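Side-chain contacts in transcription termination factor FttA (Methanosarcina mazei, PDB 2XR1), which probably terminates archaeal transcription by cutting nascent RNA at the exit channel of RNA polymerase, using a two-zinc metallo-beta-lactamase/beta-CASP nuclease core: residues Y539-D542 / G543-G546; G546-Q550 / K551-E555. All blocks are in the same frame, centred on the assembly; numbering follows the deposited sequence.

Contact 1: residues Y539-D542 / G543-G546; sequences YQAD and GTIG
Ala541 and Thr544 are the ends of a type II beta turn, closed by the backbone bond from Thr544 N to Ala541 O at 3.3 Å with an N-H...O angle of 154°. At the third position of the turn Gly543 has the positive phi that marks a type II turn. The same Ala541 carbonyl accepts a second bond, from the hydroxyl of Thr544, with OG1 lying 2.6 Å from Ala541 O. The two donors, both from Thr544, approach this oxygen differently: the hydroxyl lies in the carbonyl plane, whereas the amide is tilted from it by 32°. The chi1 of 57° places Thr544 OG1 between its own backbone N and carbonyl carbon and leaves CG2 beside the backbone N, with CG2 4.4 Å from Ala541 CB.

Thr544 is also the N-cap of helix 545-550: its OG1 takes the amide of Arg547, which ties the turn to the first turn of the helix. Gln540 closes the upstream side. Its chain bends at chi2 and lays the amide oxygen against the start of the helix, OE1 standing 3.4 Å from Gly546 CA. At the other end of the amide, NE2 bonds to Gly538 O, which fixes how the group is turned.

This loop joins strand 533-536 of the parallel beta-CASP sheet to helix 545-550. Asn515 bonds through OD1 to Ile545 N, the backbones of Met513 and Gly546 are hydrogen-bonded, and the Gln540 side chain packs on Met513. On the upstream side Arg423, at the start of helix 423-436, holds Tyr539 O.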
ATOM      1  N   TYR B 539     -11.318  -4.437  30.097  1.00 34.10           N
ATOM      2  CA  TYR B 539     -10.417  -5.434  29.500  1.00 35.33           C
ATOM      3  C   TYR B 539      -8.945  -5.067  29.704  1.00 35.71           C
ATOM      4  O   TYR B 539      -8.583  -3.893  29.823  1.00 34.76           O
ATOM      5  CB  TYR B 539     -10.683  -5.635  27.992  1.00 36.06           C
ATOM      6  CG  TYR B 539     -10.045  -4.574  27.129  1.00 35.39           C
ATOM      7  CD1 TYR B 539     -10.595  -3.317  27.034  1.00 34.55           C
ATOM      8  CD2 TYR B 539      -8.885  -4.831  26.439  1.00 38.11           C
ATOM      9  CE1 TYR B 539     -10.007  -2.320  26.279  1.00 37.01           C
ATOM     10  CE2 TYR B 539      -8.275  -3.850  25.636  1.00 39.58           C
ATOM     11  CZ  TYR B 539      -8.833  -2.586  25.573  1.00 40.23           C
ATOM     12  OH  TYR B 539      -8.242  -1.600  24.791  1.00 41.60           O
ATOM     13  N   GLN B 540      -8.120  -6.109  29.740  1.00 37.05           N
ATOM     14  CA  GLN B 540      -6.666  -6.015  29.797  1.00 38.09           C
ATOM     15  C   GLN B 540      -6.156  -6.708  28.545  1.00 39.61           C
ATOM     16  O   GLN B 540      -6.504  -7.839  28.296  1.00 39.66           O
ATOM     17  CB  GLN B 540      -6.143  -6.755  31.014  1.00 39.60           C
ATOM     18  CG  GLN B 540      -6.862  -6.451  32.322  1.00 38.63           C
ATOM     19  CD  GLN B 540      -6.475  -5.125  32.883  1.00 39.90           C
ATOM     20  OE1 GLN B 540      -5.296  -4.806  33.002  1.00 40.38           O
ATOM     21  NE2 GLN B 540      -7.472  -4.310  33.201  1.00 40.36           N
ATOM     22  N   ALA B 541      -5.344  -6.016  27.751  1.00 40.54           N
ATOM     23  CA  ALA B 541      -4.924  -6.521  26.456  1.00 42.51           C
ATOM     24  C   ALA B 541      -3.867  -7.614  26.594  1.00 45.68           C
ATOM     25  O   ALA B 541      -3.192  -7.686  27.610  1.00 46.29           O
ATOM     26  CB  ALA B 541      -4.382  -5.399  25.631  1.00 42.81           C
ATOM     27  N   ASP B 542      -3.745  -8.449  25.564  1.00 47.64           N
ATOM     28  CA  ASP B 542      -2.645  -9.377  25.420  1.00 51.62           C
ATOM     29  C   ASP B 542      -1.308  -8.741  25.778  1.00 53.22           C
ATOM     30  O   ASP B 542      -1.020  -7.620  25.359  1.00 53.28           O
ATOM     31  CB  ASP B 542      -2.527  -9.824  23.960  1.00 54.18           C
ATOM     32  CG  ASP B 542      -3.643 -10.788  23.518  1.00 56.26           C
ATOM     33  OD1 ASP B 542      -4.439 -11.269  24.373  1.00 56.89           O
ATOM     34  OD2 ASP B 542      -3.708 -11.061  22.288  1.00 59.87           O
ATOM     35  N   GLY B 543      -0.481  -9.468  26.528  1.00 55.08           N
ATOM     36  CA  GLY B 543       0.891  -9.055  26.803  1.00 57.05           C
ATOM     37  C   GLY B 543       1.035  -8.113  27.976  1.00 55.33           C
ATOM     38  O   GLY B 543       2.139  -7.758  28.354  1.00 57.91           O
ATOM     39  N   THR B 544      -0.066  -7.686  28.563  1.00 51.54           N
ATOM     40  CA  THR B 544       0.021  -6.774  29.687  1.00 50.15           C
ATOM     41  C   THR B 544       0.151  -7.520  31.001  1.00 51.17           C
ATOM     42  O   THR B 544      -0.290  -8.653  31.136  1.00 51.22           O
ATOM     43  CB  THR B 544      -1.194  -5.785  29.771  1.00 46.26           C
ATOM     44  OG1 THR B 544      -2.436  -6.484  29.835  1.00 42.73           O
ATOM     45  CG2 THR B 544      -1.204  -4.862  28.577  1.00 46.40           C
ATOM     46  N   ILE B 545       0.753  -6.851  31.979  1.00 52.23           N
ATOM     47  CA  ILE B 545       0.857  -7.387  33.322  1.00 53.25           C
ATOM     48  C   ILE B 545      -0.550  -7.659  33.814  1.00 50.30           C
ATOM     49  O   ILE B 545      -0.831  -8.745  34.275  1.00 51.54           O
ATOM     50  CB  ILE B 545       1.618  -6.415  34.265  1.00 54.30           C
ATOM     51  CG1 ILE B 545       3.104  -6.388  33.910  1.00 57.85           C
ATOM     52  CG2 ILE B 545       1.406  -6.787  35.717  1.00 54.11           C
ATOM     53  CD1 ILE B 545       3.763  -7.746  33.903  1.00 60.82           C
ATOM     54  N   GLY B 546      -1.441  -6.688  33.678  1.00 46.93           N
ATOM     55  CA  GLY B 546      -2.812  -6.869  34.144  1.00 44.69           C
ATOM     56  C   GLY B 546      -3.478  -8.104  33.563  1.00 44.59           C
ATOM     57  O   GLY B 546      -4.159  -8.862  34.255  1.00 44.52           O
TER

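Contact 2: residues G546-Q550 / K551-E555; sequences GRRIQ and KGWKE
Arg548 lays its aliphatic chain over one face of the Trp553 indole, with CD 4.0 Å from the centroid of the five-membered ring and 23° off its normal, a CH-pi contact. One carbon nearer the backbone, Arg548 CG packs 3.7 Å from Trp553 CB. The guanidinium continues above the ring but stands steeply to it, the two planes 79° apart. With CZ 5.4 Å from the five-membered ring centroid, any cation-pi attraction is weak at most. Bends at chi2 and chi3 carry the arginine over the indole in this way.

The backbone beneath these side chains forms a Schellman motif that ends helix 545-550. Gly552 is the first residue to leave helical angles, with phi 85°, and its N bonds to Ile549 O at 2.7 Å, approaching from above the carbonyl plane. Trp553 N reaches back to Arg548 O in a weaker, longer bond, while Lys551 N keeps a helical bond to Arg547 O. The reversal at the glycine brings Trp553 back alongside the last helical turn, where Arg548 meets it.

One residue earlier on the helix, Arg547 crosses Lys551. Lys551 CE sits over one face of the guanidinium, toward its rim, and packs 3.7 Å from Arg547 CG, methylene against methylene. The like-charged ends remain apart, with Arg547 NE 4.6 Å from Lys551 NZ, and a water accepts from both, weakly from the arginine, which probably eases their repulsion. Behind the motif, Ile549 is buried against Leu534 and Phe536 of strand 533-536.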
ATOM      1  N   GLY B 546      -1.441  -6.688  33.678  1.00 46.93           N
ATOM      2  CA  GLY B 546      -2.812  -6.869  34.144  1.00 44.69           C
ATOM      3  C   GLY B 546      -3.478  -8.104  33.563  1.00 44.59           C
ATOM      4  O   GLY B 546      -4.159  -8.862  34.255  1.00 44.52           O
ATOM      5  N   ARG B 547      -3.273  -8.327  32.282  1.00 44.84           N
ATOM      6  CA  ARG B 547      -3.833  -9.491  31.654  1.00 45.64           C
ATOM      7  C   ARG B 547      -3.280 -10.773  32.274  1.00 48.36           C
ATOM      8  O   ARG B 547      -4.025 -11.716  32.538  1.00 48.86           O
ATOM      9  CB  ARG B 547      -3.524  -9.473  30.161  1.00 46.37           C
ATOM     10  CG  ARG B 547      -4.002 -10.717  29.399  1.00 48.28           C
ATOM     11  CD  ARG B 547      -5.468 -10.959  29.627  1.00 47.59           C
ATOM     12  NE  ARG B 547      -6.004 -11.656  28.481  1.00 51.70           N
ATOM     13  CZ  ARG B 547      -7.019 -12.514  28.518  1.00 55.05           C
ATOM     14  NH1 ARG B 547      -7.649 -12.777  29.671  1.00 56.20           N
ATOM     15  NH2 ARG B 547      -7.403 -13.123  27.383  1.00 56.09           N
ATOM     16  N   ARG B 548      -1.972 -10.798  32.476  1.00 50.37           N
ATOM     17  CA  ARG B 548      -1.314 -11.925  33.081  1.00 53.93           C
ATOM     18  C   ARG B 548      -1.881 -12.222  34.488  1.00 53.65           C
ATOM     19  O   ARG B 548      -2.208 -13.372  34.796  1.00 54.84           O
ATOM     20  CB  ARG B 548       0.207 -11.694  33.052  1.00 57.36           C
ATOM     21  CG  ARG B 548       1.014 -12.471  34.035  1.00 62.05           C
ATOM     22  CD  ARG B 548       2.093 -13.241  33.355  1.00 69.82           C
ATOM     23  NE  ARG B 548       3.207 -12.430  32.863  1.00 74.09           N
ATOM     24  CZ  ARG B 548       4.364 -12.944  32.426  1.00 79.92           C
ATOM     25  NH1 ARG B 548       4.560 -14.270  32.417  1.00 82.69           N
ATOM     26  NH2 ARG B 548       5.335 -12.133  31.998  1.00 81.64           N
ATOM     27  N   ILE B 549      -2.056 -11.214  35.321  1.00 52.25           N
ATOM     28  CA  ILE B 549      -2.683 -11.445  36.620  1.00 53.00           C
ATOM     29  C   ILE B 549      -4.086 -12.041  36.486  1.00 52.31           C
ATOM     30  O   ILE B 549      -4.417 -13.048  37.113  1.00 54.35           O
ATOM     31  CB  ILE B 549      -2.802 -10.181  37.428  1.00 51.13           C
ATOM     32  CG1 ILE B 549      -1.413  -9.692  37.823  1.00 54.16           C
ATOM     33  CG2 ILE B 549      -3.636 -10.446  38.646  1.00 50.07           C
ATOM     34  CD1 ILE B 549      -1.386  -8.324  38.463  1.00 53.16           C
ATOM     35  N   GLN B 550      -4.901 -11.415  35.652  1.00 50.41           N
ATOM     36  CA  GLN B 550      -6.288 -11.826  35.434  1.00 49.53           C
ATOM     37  C   GLN B 550      -6.416 -13.252  34.954  1.00 51.80           C
ATOM     38  O   GLN B 550      -7.466 -13.849  35.134  1.00 52.07           O
ATOM     39  CB  GLN B 550      -6.925 -10.873  34.431  1.00 47.33           C
ATOM     40  CG  GLN B 550      -8.263 -11.305  33.806  1.00 48.19           C
ATOM     41  CD  GLN B 550      -8.929 -10.149  33.070  1.00 47.20           C
ATOM     42  OE1 GLN B 550      -9.345  -9.163  33.686  1.00 48.58           O
ATOM     43  NE2 GLN B 550      -8.972 -10.234  31.756  1.00 48.18           N
ATOM     44  N   LYS B 551      -5.361 -13.793  34.343  1.00 54.13           N
ATOM     45  CA  LYS B 551      -5.314 -15.209  33.969  1.00 57.13           C
ATOM     46  C   LYS B 551      -4.926 -16.139  35.137  1.00 60.53           C
ATOM     47  O   LYS B 551      -4.778 -17.354  34.956  1.00 62.95           O
ATOM     48  CB  LYS B 551      -4.320 -15.434  32.817  1.00 58.74           C
ATOM     49  CG  LYS B 551      -4.764 -14.926  31.468  1.00 57.36           C
ATOM     50  CD  LYS B 551      -3.836 -15.465  30.344  1.00 61.19           C
ATOM     51  CE  LYS B 551      -3.421 -14.335  29.366  1.00 60.32           C
ATOM     52  NZ  LYS B 551      -2.676 -14.785  28.167  1.00 62.66           N
ATOM     53  N   GLY B 552      -4.726 -15.575  36.323  1.00 60.86           N
ATOM     54  CA  GLY B 552      -4.403 -16.388  37.504  1.00 64.40           C
ATOM     55  C   GLY B 552      -2.927 -16.723  37.662  1.00 68.36           C
ATOM     56  O   GLY B 552      -2.579 -17.651  38.391  1.00 72.00           O
ATOM     57  N   TRP B 553      -2.052 -15.981  36.981  1.00 68.24           N
ATOM     58  CA  TRP B 553      -0.634 -15.988  37.326  1.00 71.72           C
ATOM     59  C   TRP B 553      -0.485 -15.290  38.692  1.00 72.66           C
ATOM     60  O   TRP B 553      -1.088 -14.221  38.923  1.00 69.31           O
ATOM     61  CB  TRP B 553       0.202 -15.284  36.255  1.00 71.00           C
ATOM     62  CG  TRP B 553       0.932 -16.212  35.387  1.00 73.93           C
ATOM     63  CD1 TRP B 553       2.132 -16.808  35.663  1.00 79.22           C
ATOM     64  CD2 TRP B 553       0.534 -16.693  34.099  1.00 73.19           C
ATOM     65  NE1 TRP B 553       2.500 -17.634  34.632  1.00 81.09           N
ATOM     66  CE2 TRP B 553       1.543 -17.577  33.655  1.00 76.90           C
ATOM     67  CE3 TRP B 553      -0.572 -16.467  33.279  1.00 69.70           C
ATOM     68  CZ2 TRP B 553       1.482 -18.228  32.427  1.00 77.08           C
ATOM     69  CZ3 TRP B 553      -0.628 -17.118  32.052  1.00 70.75           C
ATOM     70  CH2 TRP B 553       0.393 -17.996  31.644  1.00 74.26           C
ATOM     71  N   LYS B 554       0.259 -15.916  39.602  1.00 77.50           N
ATOM     72  CA  LYS B 554       0.493 -15.371  40.950  1.00 79.55           C
ATOM     73  C   LYS B 554       1.942 -14.868  41.121  1.00 83.00           C
ATOM     74  O   LYS B 554       2.276 -14.274  42.143  1.00 84.25           O
ATOM     75  CB  LYS B 554       0.186 -16.426  42.049  1.00 82.92           C
ATOM     76  CG  LYS B 554      -0.963 -17.459  41.774  1.00 83.31           C
ATOM     77  CD  LYS B 554      -2.348 -16.815  41.395  1.00 79.56           C
ATOM     78  CE  LYS B 554      -3.221 -16.425  42.596  1.00 78.86           C
ATOM     79  NZ  LYS B 554      -2.796 -15.142  43.228  1.00 78.03           N
ATOM     80  N   GLU B 555       2.793 -15.135  40.130  1.00 85.27           N
ATOM     81  CA  GLU B 555       4.170 -14.659  40.110  1.00 88.81           C
ATOM     82  C   GLU B 555       4.237 -13.543  39.068  1.00 86.02           C
ATOM     83  O   GLU B 555       4.005 -13.785  37.874  1.00 84.18           O
ATOM     84  CB  GLU B 555       5.109 -15.815  39.746  1.00 94.01           C
ATOM     85  CG  GLU B 555       6.593 -15.567  40.055  1.00100.21           C
ATOM     86  CD  GLU B 555       7.039 -16.015  41.459  1.00105.95           C
ATOM     87  OE1 GLU B 555       6.503 -17.025  41.977  1.00107.46           O
ATOM     88  OE2 GLU B 555       7.953 -15.362  42.032  1.00108.95           O
TER
HETATM   89  O   HOH W   1      -4.475 -12.904  26.506  1.00 50.02           O

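How the contacts relate
Contacts 1 and 2 deal with the two ends of helix 545-550: 539-546 caps its N-terminus and 546-555 ends it, with Gly546 common to both. Their centres lie about 9 Å apart, and they meet directly where Gln540 CB packs 3.5 Å from Arg547 N and Gln540 CG comes 3.9 Å from Gln550 OE1. Only contact 1 approaches the zinc site: the Ala541 side chain is about 8 Å from that of His607 and about 9 Å from both a bound zinc ion and the side chain of Asp249. This places its turn near the metal centre but beyond the coordinating shell. Contact 2 lies farther out, on the surface and away from the annotated sites.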